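Local coordinates for acetylene hydratase (Pelobacter acetylenicus, PDB 2E7Z), which catalyses the hydration of acetylene to acetaldehyde, using a tungsten-bis(molybdopterin guanine dinucleotide) cofactor and a [4Fe-4S] cluster, at residues His34-Pro39 against Gln534-Ser539; Pro463-Asn468 against Tyr519-Thr524. One frame throughout, in Å; residues are numbered along the deposited sequence.

From the N terminus, the chain first passes residues 34-39, in the loop after strand 25-29, and meets their partner 534-539 with 494 residues in between. Contact 2 is nested inside the long loop that contact 1 closes. It closes a much shorter loop of 50 residues, joining 463-468 to the end of helix 513-520. The short loop carries strand 474-476, which pairs antiparallel with strand 536-538 of contact 1. Asn-476 of that strand also hydrogen-bonds Thr-36. The contact centres lie about 15 Å apart, on the same side of the chain's centre, and do not touch; the sheet of 474-476 and 536-538 connects the two regions.

Contact 1: His34-Pro39 against Gln534-Ser539; sequences HPTTPP and QYTYMS
His-34 and Tyr-535 bring their rings together where two pieces of chain nearly five hundred residues apart meet near the protein surface. The aromatic pair is oblique: the ring centroids of His-34 and Tyr-535 are 4.8 Å apart and the planes are inclined at 44°. CD2 of His-34 sits over one face of the tyrosine ring, displaced toward its rim, and comes within 3.6 Å of Tyr-535 CG. His-3 meets the same tyrosine ring edge-to-face.

Side-chain packing continues the contact along the chain. Pro-35 crosses Tyr-535 at about a right angle, its CD in apolar contact 3.6 Å from Tyr-535 CD2, while its CG lies against Thr-536 OG1. With OG1 anti to the carbonyl carbon (chi1 -53°), Thr-536 turns its hydroxyl to the proline and leaves its methyl for Thr-36, where the two CG2 atoms are 3.8 Å apart. The hydroxyl of Thr-36 hydrogen-bonds Asn-476 of strand 474-476 and also a bound methylpentanediol, probably from the crystallisation liquor.

Polar contacts fix the histidine and link it to the other segment. The backbone amides of Thr-36 and Thr-37 both donate to His-34 ND1, each at 3.0 Å; these two bonds, nearly straight at hydrogen but with donors tilted from the ring plane, together limit rotation of the imidazole. On the other nitrogen, water 1 lies in the ring plane, 2.9 Å from His-34 NE2, and donates to Tyr-535 O at 2.7 Å. There is no direct hydrogen bond between the segments; this water makes the polar bridge.

Residues 34-39 lie between Cys-13 and Cys-43, the third and fourth cysteine ligands of the [4Fe-4S] cluster, and their packing against strand 536-538 is part of the N-terminal cluster region of this DMSO reductase family member.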
loop_
_atom_site.group_PDB
_atom_site.type_symbol
_atom_site.label_atom_id
_atom_site.label_comp_id
_atom_site.label_asym_id
_atom_site.label_seq_id
_atom_site.Cartn_x
_atom_site.Cartn_y
_atom_site.Cartn_z
ATOM N N HIS A 34 -22.848 -12.060 5.902
ATOM C CA HIS A 34 -22.401 -10.684 5.697
ATOM C C HIS A 34 -22.413 -10.321 4.203
ATOM O O HIS A 34 -22.089 -11.176 3.350
ATOM C CB HIS A 34 -21.011 -10.472 6.294
ATOM C CG HIS A 34 -20.604 -9.029 6.365
ATOM N ND1 HIS A 34 -19.952 -8.395 5.333
ATOM C CD2 HIS A 34 -20.780 -8.093 7.329
ATOM C CE1 HIS A 34 -19.734 -7.131 5.657
ATOM N NE2 HIS A 34 -20.233 -6.921 6.863
ATOM N N PRO A 35 -22.809 -9.078 3.867
ATOM C CA PRO A 35 -22.900 -8.678 2.452
ATOM C C PRO A 35 -21.595 -8.740 1.665
ATOM O O PRO A 35 -21.639 -8.895 0.443
ATOM C CB PRO A 35 -23.404 -7.233 2.518
ATOM C CG PRO A 35 -24.110 -7.150 3.822
ATOM C CD PRO A 35 -23.306 -8.010 4.756
ATOM N N THR A 36 -20.454 -8.597 2.340
ATOM C CA THR A 36 -19.167 -8.547 1.627
ATOM C C THR A 36 -18.165 -9.581 2.094
ATOM O O THR A 36 -17.388 -10.081 1.281
ATOM C CB THR A 36 -18.479 -7.160 1.681
ATOM O OG1 THR A 36 -17.908 -6.956 2.979
ATOM C CG2 THR A 36 -19.448 -6.008 1.323
ATOM N N THR A 37 -18.167 -9.902 3.386
ATOM C CA THR A 37 -17.208 -10.852 3.950
ATOM C C THR A 37 -17.819 -12.257 3.957
ATOM O O THR A 37 -18.786 -12.508 4.670
ATOM C CB THR A 37 -16.810 -10.444 5.385
ATOM O OG1 THR A 37 -16.235 -9.125 5.355
ATOM C CG2 THR A 37 -15.809 -11.421 5.968
ATOM N N PRO A 38 -17.252 -13.180 3.163
ATOM C CA PRO A 38 -17.794 -14.550 3.119
ATOM C C PRO A 38 -17.601 -15.301 4.434
ATOM O O PRO A 38 -16.787 -14.891 5.259
ATOM C CB PRO A 38 -16.981 -15.238 2.011
ATOM C CG PRO A 38 -16.093 -14.216 1.435
ATOM C CD PRO A 38 -16.068 -13.007 2.304
ATOM N N PRO A 39 -18.349 -16.413 4.645
ATOM C CA PRO A 39 -18.212 -17.155 5.902
ATOM C C PRO A 39 -16.795 -17.687 6.119
ATOM O O PRO A 39 -16.043 -17.848 5.154
ATOM C CB PRO A 39 -19.162 -18.341 5.710
ATOM C CG PRO A 39 -20.130 -17.891 4.679
ATOM C CD PRO A 39 -19.365 -17.007 3.758
ATOM N N GLN A 534 -26.666 -1.379 10.366
ATOM C CA GLN A 534 -26.608 -2.080 9.101
ATOM C C GLN A 534 -25.158 -2.365 8.765
ATOM O O GLN A 534 -24.292 -1.513 8.979
ATOM C CB GLN A 534 -27.223 -1.194 8.036
ATOM C CG GLN A 534 -27.212 -1.824 6.648
ATOM C CD GLN A 534 -28.064 -1.073 5.632
ATOM O OE1 GLN A 534 -29.210 -0.722 5.904
ATOM N NE2 GLN A 534 -27.517 -0.853 4.442
ATOM N N TYR A 535 -24.890 -3.572 8.268
ATOM C CA TYR A 535 -23.519 -3.986 7.987
ATOM C C TYR A 535 -22.816 -3.160 6.928
ATOM O O TYR A 535 -21.651 -2.789 7.095
ATOM C CB TYR A 535 -23.463 -5.430 7.495
ATOM C CG TYR A 535 -23.718 -6.484 8.525
ATOM C CD1 TYR A 535 -23.173 -6.400 9.799
ATOM C CD2 TYR A 535 -24.442 -7.620 8.185
ATOM C CE1 TYR A 535 -23.393 -7.420 10.741
ATOM C CE2 TYR A 535 -24.660 -8.628 9.092
ATOM C CZ TYR A 535 -24.139 -8.534 10.376
ATOM O OH TYR A 535 -24.352 -9.532 11.309
ATOM N N THR A 536 -23.503 -2.934 5.805
ATOM C CA THR A 536 -22.840 -2.439 4.596
ATOM C C THR A 536 -23.709 -1.434 3.869
ATOM O O THR A 536 -24.906 -1.667 3.712
ATOM C CB THR A 536 -22.616 -3.624 3.624
ATOM O OG1 THR A 536 -21.935 -4.677 4.321
ATOM C CG2 THR A 536 -21.831 -3.191 2.369
ATOM N N TYR A 537 -23.089 -0.360 3.388
ATOM C CA TYR A 537 -23.768 0.626 2.573
ATOM C C TYR A 537 -23.098 0.715 1.217
ATOM O O TYR A 537 -21.932 1.106 1.123
ATOM C CB TYR A 537 -23.722 1.987 3.257
ATOM C CG TYR A 537 -24.504 2.020 4.550
ATOM C CD1 TYR A 537 -23.915 1.673 5.758
ATOM C CD2 TYR A 537 -25.836 2.416 4.561
ATOM C CE1 TYR A 537 -24.643 1.717 6.953
ATOM C CE2 TYR A 537 -26.570 2.476 5.731
ATOM C CZ TYR A 537 -25.974 2.124 6.920
ATOM O OH TYR A 537 -26.722 2.194 8.075
ATOM N N MET A 538 -23.838 0.346 0.169
ATOM C CA MET A 538 -23.308 0.411 -1.184
ATOM C C MET A 538 -23.404 1.819 -1.737
ATOM O O MET A 538 -24.379 2.527 -1.474
ATOM C CB MET A 538 -24.076 -0.546 -2.116
ATOM C CG MET A 538 -24.077 -2.009 -1.657
ATOM S SD MET A 538 -22.442 -2.759 -1.425
ATOM C CE MET A 538 -21.664 -2.358 -2.989
ATOM N N SER A 539 -22.398 2.215 -2.510
ATOM C CA SER A 539 -22.404 3.504 -3.187
ATOM C C SER A 539 -23.023 3.371 -4.574
ATOM O O SER A 539 -22.875 2.337 -5.244
ATOM C CB SER A 539 -20.977 4.026 -3.376
ATOM O OG SER A 539 -20.983 5.331 -3.925
HETATM O O HOH W 1 -20.039 -4.505 8.497
#

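Contact 2: Pro463-Asn468 against Tyr519-Thr524; sequences PVVQPN and YRISPT
A helix C-terminus docked on an extended loop is the element here: Arg-520, the last residue of helix 513-520, and Ile-521, the first to leave helical geometry, pack on Val-465 and Pro-467 in the interior. The apolar part is made by Val-465, Ile-521 and the aliphatic stem of Arg-520. Ile-521 CG2 meets both methyls of Val-465, the nearer being CG1 at 3.7 Å, and the arginine stem crosses the same valine obliquely. Trp-528 and Ile-517 also touch Val-465.

Arg-520 then bends at chi2 (75°), which carries its guanidinium across Pro-467 at about a right angle, with NH2 3.7 Å from the proline CD. NH2 gives a weak, strongly bent hydrogen bond to Pro-467 O, 2.9 Å away and near the guanidinium plane at its edge. The sturdier link runs through water 2, which lies in that plane and accepts from Arg-520 NE at 2.8 Å. The water donates in turn to Val-465 O at 2.8 Å and to Pro-467 O at 3.0 Å, spanning the cis peptide bond that precedes Pro-467. NH1 is engaged by the carbonyl of Val-332. A leucine in place of Arg-520 would probably leave water 2 without the NE-H it accepts from and remove the NH1 bond to Val-332 O.

Beyond the helix end, Ile-521 O accepts from both the amide and the hydroxyl of Thr-524; the amide bond, with its i+3 spacing, belongs to the 3-10 turn at 522-524. The C-terminal end of helix 513-520 is thus packed, directly and through one water, on a buried cis-proline loop of the molybdopterin oxidoreductase domain.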
loop_
_atom_site.group_PDB
_atom_site.type_symbol
_atom_site.label_atom_id
_atom_site.label_comp_id
_atom_site.label_asym_id
_atom_site.label_seq_id
_atom_site.Cartn_x
_atom_site.Cartn_y
_atom_site.Cartn_z
ATOM N N PRO A 463 -15.263 2.904 16.902
ATOM C CA PRO A 463 -16.205 2.765 15.790
ATOM C C PRO A 463 -15.513 3.208 14.498
ATOM O O PRO A 463 -14.581 4.019 14.555
ATOM C CB PRO A 463 -17.286 3.771 16.142
ATOM C CG PRO A 463 -16.542 4.881 16.831
ATOM C CD PRO A 463 -15.439 4.186 17.620
ATOM N N VAL A 464 -15.970 2.705 13.366
ATOM C CA VAL A 464 -15.487 3.177 12.061
ATOM C C VAL A 464 -16.624 3.211 11.057
ATOM O O VAL A 464 -17.398 2.258 10.955
ATOM C CB VAL A 464 -14.371 2.245 11.479
ATOM C CG1 VAL A 464 -13.893 2.763 10.114
ATOM C CG2 VAL A 464 -13.187 2.137 12.417
ATOM N N VAL A 465 -16.715 4.322 10.331
ATOM C CA VAL A 465 -17.488 4.361 9.100
ATOM C C VAL A 465 -16.508 4.260 7.942
ATOM O O VAL A 465 -15.540 5.012 7.872
ATOM C CB VAL A 465 -18.298 5.685 8.992
ATOM C CG1 VAL A 465 -18.849 5.914 7.567
ATOM C CG2 VAL A 465 -19.434 5.688 10.008
ATOM N N GLN A 466 -16.785 3.332 7.030
ATOM C CA GLN A 466 -15.980 3.180 5.811
ATOM C C GLN A 466 -16.723 3.795 4.629
ATOM O O GLN A 466 -17.914 4.082 4.732
ATOM C CB GLN A 466 -15.748 1.696 5.543
ATOM C CG GLN A 466 -14.859 1.081 6.611
ATOM C CD GLN A 466 -14.328 -0.286 6.234
ATOM O OE1 GLN A 466 -15.068 -1.108 5.714
ATOM N NE2 GLN A 466 -13.036 -0.536 6.510
ATOM N N PRO A 467 -16.049 3.955 3.473
ATOM C CA PRO A 467 -14.656 3.570 3.203
ATOM C C PRO A 467 -13.627 4.636 3.575
ATOM O O PRO A 467 -13.908 5.832 3.458
ATOM C CB PRO A 467 -14.656 3.360 1.685
ATOM C CG PRO A 467 -15.672 4.390 1.173
ATOM C CD PRO A 467 -16.750 4.433 2.262
ATOM N N ASN A 468 -12.450 4.191 4.024
ATOM C CA ASN A 468 -11.362 5.111 4.332
ATOM C C ASN A 468 -10.221 5.160 3.337
ATOM O O ASN A 468 -9.227 5.866 3.536
ATOM C CB ASN A 468 -10.920 4.851 5.743
ATOM C CG ASN A 468 -12.023 5.229 6.718
ATOM O OD1 ASN A 468 -12.633 4.374 7.374
ATOM N ND2 ASN A 468 -12.355 6.516 6.732
ATOM N N TYR A 519 -20.711 13.766 10.895
ATOM C CA TYR A 519 -20.587 14.648 9.723
ATOM C C TYR A 519 -20.357 13.852 8.426
ATOM O O TYR A 519 -21.011 14.096 7.409
ATOM C CB TYR A 519 -19.472 15.684 9.931
ATOM C CG TYR A 519 -19.312 16.608 8.722
ATOM C CD1 TYR A 519 -20.321 17.488 8.337
ATOM C CD2 TYR A 519 -18.148 16.569 7.945
ATOM C CE1 TYR A 519 -20.169 18.291 7.212
ATOM C CE2 TYR A 519 -17.982 17.385 6.834
ATOM C CZ TYR A 519 -18.996 18.239 6.481
ATOM O OH TYR A 519 -18.831 19.033 5.362
ATOM N N ARG A 520 -19.448 12.870 8.474
ATOM C CA ARG A 520 -19.201 12.022 7.317
ATOM C C ARG A 520 -20.512 11.403 6.791
ATOM O O ARG A 520 -20.738 11.364 5.581
ATOM C CB ARG A 520 -18.164 10.959 7.705
ATOM C CG ARG A 520 -17.858 9.875 6.699
ATOM C CD ARG A 520 -16.985 10.376 5.529
ATOM N NE ARG A 520 -16.447 9.200 4.818
ATOM C CZ ARG A 520 -16.333 9.048 3.494
ATOM N NH1 ARG A 520 -16.741 9.971 2.606
ATOM N NH2 ARG A 520 -15.856 7.900 3.047
ATOM N N ILE A 521 -21.369 10.920 7.706
ATOM C CA ILE A 521 -22.629 10.297 7.296
ATOM C C ILE A 521 -23.819 11.242 7.234
ATOM O O ILE A 521 -24.943 10.798 6.979
ATOM C CB ILE A 521 -22.964 9.060 8.185
ATOM C CG1 ILE A 521 -23.272 9.501 9.623
ATOM C CG2 ILE A 521 -21.835 8.062 8.098
ATOM C CD1 ILE A 521 -23.669 8.369 10.583
ATOM N N SER A 522 -23.574 12.538 7.433
ATOM C CA SER A 522 -24.679 13.486 7.548
ATOM C C SER A 522 -25.671 13.477 6.366
ATOM O O SER A 522 -26.865 13.660 6.600
ATOM C CB SER A 522 -24.154 14.885 7.884
ATOM O OG SER A 522 -23.274 15.352 6.884
ATOM N N PRO A 523 -25.222 13.245 5.105
ATOM C CA PRO A 523 -26.230 13.284 4.020
ATOM C C PRO A 523 -27.302 12.187 4.145
ATOM O O PRO A 523 -28.372 12.321 3.549
ATOM C CB PRO A 523 -25.388 13.107 2.759
ATOM C CG PRO A 523 -24.004 13.515 3.157
ATOM C CD PRO A 523 -23.871 13.012 4.568
ATOM N N THR A 524 -27.032 11.131 4.913
ATOM C CA THR A 524 -27.998 10.031 5.117
ATOM C C THR A 524 -29.128 10.402 6.082
ATOM O O THR A 524 -30.137 9.684 6.170
ATOM C CB THR A 524 -27.310 8.756 5.713
ATOM O OG1 THR A 524 -26.968 8.990 7.080
ATOM C CG2 THR A 524 -26.043 8.359 4.929
HETATM O O HOH W 2 -15.077 7.037 5.948
#